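Local coordinates for Glyco_hydro_cc domain-containing protein (Blastomyces gilchristii, PDB 6UB0), which probably hydrolyses the beta-1,3-glucan curdlan as an exo-acting glucanase of glycoside hydrolase family 128, at residues Trp25-Glu30 and Trp173-Glu178. Residues are numbered along the deposited sequence; the frame is centred on the assembly and turned at random.
Sequences WSYNWE and WVTEFE. With GLC (alpha-D-glucopyranose), chain B; BGC (beta-D-glucopyranose), chain C.
Trp29 and Glu176 meet at the sugar-binding end of this contact, where the indole NE1 gives its hydrogen to Glu176 OE2 at 2.9 Å. The bond is bent, 143° at the hydrogen, and falls on the anti lone pair of OE2, with the carboxylate plane turned 67° from the ring. Because the glutamate chain is extended beyond CG (chi2 180°), its head reaches the sugar: OE2 also accepts from GLC O2 at 2.7 Å, while OE1 is hydrogen-bonded to His144 NE2 and lies too close to GLC O1 for that pair to be read as a normal hydrogen bond. OE2 thus has two donors, and OE1 is satisfied by His144. The Trp29 indole in turn lies flat against the second glucose, with BGC C5 3.5 Å above the middle of one face; Tyr27 OH sits over the opposite face, nearer the rim. The hydroxyl donates to the backbone carbonyl Thr175 O at 2.8 Å, from well above the carbonyl plane. Deeper in the barrel the chemistry turns apolar: Trp173 directs an edge at one face of Trp25, six-membered centroids 5.0 Å apart. Both NE1 donors are satisfied elsewhere, by Glu204 OE2 for Trp173 and by the carbonyl of Lys4 for Trp25. The axes of the strand segments 25-27 and 173-178 come no closer than 10.0 Å, so they meet through side chains across the interior of the TIM-barrel fold. Aromatic packing thus gives way to polar contacts toward the sugar, where one indole serves both as a platform for one glucose and as a donor that probably helps hold the carboxylate that contacts the next.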
# COMPACT_ATOMS: atom_id res chain seq x y z
N TRP A 25 1.77 5.55 9.95
CA TRP A 25 1.28 4.18 9.73
C TRP A 25 2.37 3.23 9.24
O TRP A 25 3.47 3.63 8.77
CB TRP A 25 0.09 4.22 8.77
CG TRP A 25 0.43 4.49 7.35
CD1 TRP A 25 0.77 5.68 6.80
CD2 TRP A 25 0.49 3.52 6.28
NE1 TRP A 25 1.03 5.54 5.47
CE2 TRP A 25 0.86 4.23 5.12
CE3 TRP A 25 0.26 2.13 6.22
CZ2 TRP A 25 1.04 3.58 3.90
CZ3 TRP A 25 0.43 1.50 5.01
CH2 TRP A 25 0.75 2.23 3.87
N SER A 26 2.03 1.94 9.35
CA SER A 26 2.90 0.82 9.03
C SER A 26 2.08 -0.33 8.47
O SER A 26 0.87 -0.41 8.77
CB SER A 26 3.67 0.35 10.19
OG SER A 26 2.82 -0.24 11.11
N TYR A 27 2.73 -1.21 7.71
CA TYR A 27 2.15 -2.51 7.33
C TYR A 27 3.33 -3.39 6.98
O TYR A 27 4.42 -2.85 6.80
CB TYR A 27 1.08 -2.32 6.25
CG TYR A 27 1.55 -2.37 4.82
CD1 TYR A 27 2.28 -1.32 4.29
CD2 TYR A 27 1.27 -3.47 4.00
CE1 TYR A 27 2.75 -1.37 2.97
CE2 TYR A 27 1.66 -3.49 2.67
CZ TYR A 27 2.42 -2.46 2.16
OH TYR A 27 2.93 -2.48 0.88
N ASN A 28 3.07 -4.66 6.91
CA ASN A 28 4.08 -5.70 6.72
C ASN A 28 3.58 -6.81 5.81
O ASN A 28 4.13 -7.92 5.92
CB ASN A 28 4.46 -6.30 8.07
CG ASN A 28 3.36 -7.00 8.83
OD1 ASN A 28 2.17 -6.93 8.51
ND2 ASN A 28 3.79 -7.72 9.84
N TRP A 29 2.62 -6.51 4.94
CA TRP A 29 2.07 -7.50 3.98
C TRP A 29 1.50 -8.72 4.70
O TRP A 29 1.33 -9.77 4.02
CB TRP A 29 3.17 -7.95 3.03
CG TRP A 29 3.71 -6.92 2.09
CD1 TRP A 29 3.19 -6.61 0.88
CD2 TRP A 29 4.85 -6.07 2.28
NE1 TRP A 29 3.92 -5.62 0.30
CE2 TRP A 29 4.95 -5.27 1.13
CE3 TRP A 29 5.79 -5.90 3.30
CZ2 TRP A 29 5.92 -4.29 0.95
CZ3 TRP A 29 6.79 -4.95 3.11
CH2 TRP A 29 6.88 -4.20 1.95
N GLU A 30 1.22 -8.62 6.01
CA GLU A 30 0.69 -9.74 6.80
C GLU A 30 -0.59 -9.24 7.44
O GLU A 30 -0.84 -8.03 7.47
CB GLU A 30 1.64 -10.18 7.92
CG GLU A 30 2.93 -10.76 7.43
CD GLU A 30 2.72 -12.04 6.66
OE1 GLU A 30 1.70 -12.74 6.92
OE2 GLU A 30 3.56 -12.31 5.78
N TRP A 173 -4.15 4.67 -1.84
CA TRP A 173 -2.81 4.54 -1.20
C TRP A 173 -1.80 3.96 -2.21
O TRP A 173 -2.05 2.89 -2.77
CB TRP A 173 -2.83 3.67 0.05
CG TRP A 173 -3.77 4.12 1.12
CD1 TRP A 173 -4.79 5.03 1.04
CD2 TRP A 173 -3.86 3.54 2.42
NE1 TRP A 173 -5.44 5.11 2.24
CE2 TRP A 173 -4.91 4.18 3.09
CE3 TRP A 173 -3.10 2.56 3.08
CZ2 TRP A 173 -5.23 3.87 4.41
CZ3 TRP A 173 -3.45 2.21 4.37
CH2 TRP A 173 -4.50 2.87 5.03
N VAL A 174 -0.65 4.58 -2.31
CA VAL A 174 0.52 4.01 -3.04
C VAL A 174 1.31 3.20 -2.02
O VAL A 174 2.19 3.78 -1.28
CB VAL A 174 1.41 5.05 -3.73
CG1 VAL A 174 2.42 4.35 -4.62
CG2 VAL A 174 0.65 6.09 -4.54
N THR A 175 0.94 1.97 -1.85
CA THR A 175 1.45 1.14 -0.71
C THR A 175 2.86 0.63 -1.01
O THR A 175 3.46 0.09 -0.11
CB THR A 175 0.47 0.04 -0.30
OG1 THR A 175 0.09 -0.74 -1.42
CG2 THR A 175 -0.85 0.58 0.25
N GLU A 176 3.31 0.73 -2.27
CA GLU A 176 4.71 0.44 -2.64
C GLU A 176 5.12 1.43 -3.74
O GLU A 176 4.46 1.44 -4.77
CB GLU A 176 4.93 -0.93 -3.25
CG GLU A 176 4.78 -2.11 -2.32
CD GLU A 176 5.01 -3.47 -2.94
OE1 GLU A 176 5.47 -3.53 -4.09
OE2 GLU A 176 4.66 -4.47 -2.30
N PHE A 177 6.22 2.14 -3.56
CA PHE A 177 6.94 2.69 -4.74
C PHE A 177 8.45 2.61 -4.52
O PHE A 177 8.91 2.76 -3.40
CB PHE A 177 6.41 4.09 -5.00
CG PHE A 177 6.70 5.05 -3.88
CD1 PHE A 177 7.89 5.78 -3.86
CD2 PHE A 177 5.80 5.24 -2.85
CE1 PHE A 177 8.16 6.64 -2.81
CE2 PHE A 177 6.06 6.14 -1.84
CZ PHE A 177 7.23 6.86 -1.85
N GLU A 178 9.20 2.38 -5.61
CA GLU A 178 10.66 2.16 -5.53
C GLU A 178 11.29 2.73 -6.79
O GLU A 178 10.99 2.20 -7.86
CB GLU A 178 10.92 0.66 -5.35
CG GLU A 178 12.37 0.31 -5.45
CD GLU A 178 12.71 -1.16 -5.38
OE1 GLU A 178 11.93 -2.00 -5.93
OE2 GLU A 178 13.78 -1.44 -4.77
C1 GLC B . 6.35 -6.35 -5.27
C2 GLC B . 5.77 -7.39 -4.30
C3 GLC B . 6.87 -8.05 -3.46
C4 GLC B . 8.00 -8.56 -4.40
C5 GLC B . 8.44 -7.50 -5.38
C6 GLC B . 9.54 -7.93 -6.37
O1 GLC B . 7.08 -5.30 -4.61
O2 GLC B . 4.77 -6.91 -3.36
O3 GLC B . 6.30 -9.09 -2.67
O4 GLC B . 9.12 -8.84 -3.63
O5 GLC B . 7.28 -7.08 -6.11
O6 GLC B . 9.32 -9.29 -6.62
C2 BGC C . 5.78 -10.14 -0.61
C3 BGC C . 5.63 -10.01 0.87
C4 BGC C . 6.95 -9.46 1.39
C5 BGC C . 7.29 -8.14 0.66
C6 BGC C . 8.63 -7.45 0.94
C1 BGC C . 6.20 -8.85 -1.28
O2 BGC C . 4.48 -10.50 -1.08
O3 BGC C . 5.18 -11.24 1.52
O4 BGC C . 6.72 -9.35 2.79
O5 BGC C . 7.42 -8.31 -0.75
O6 BGC C . 9.67 -8.46 0.82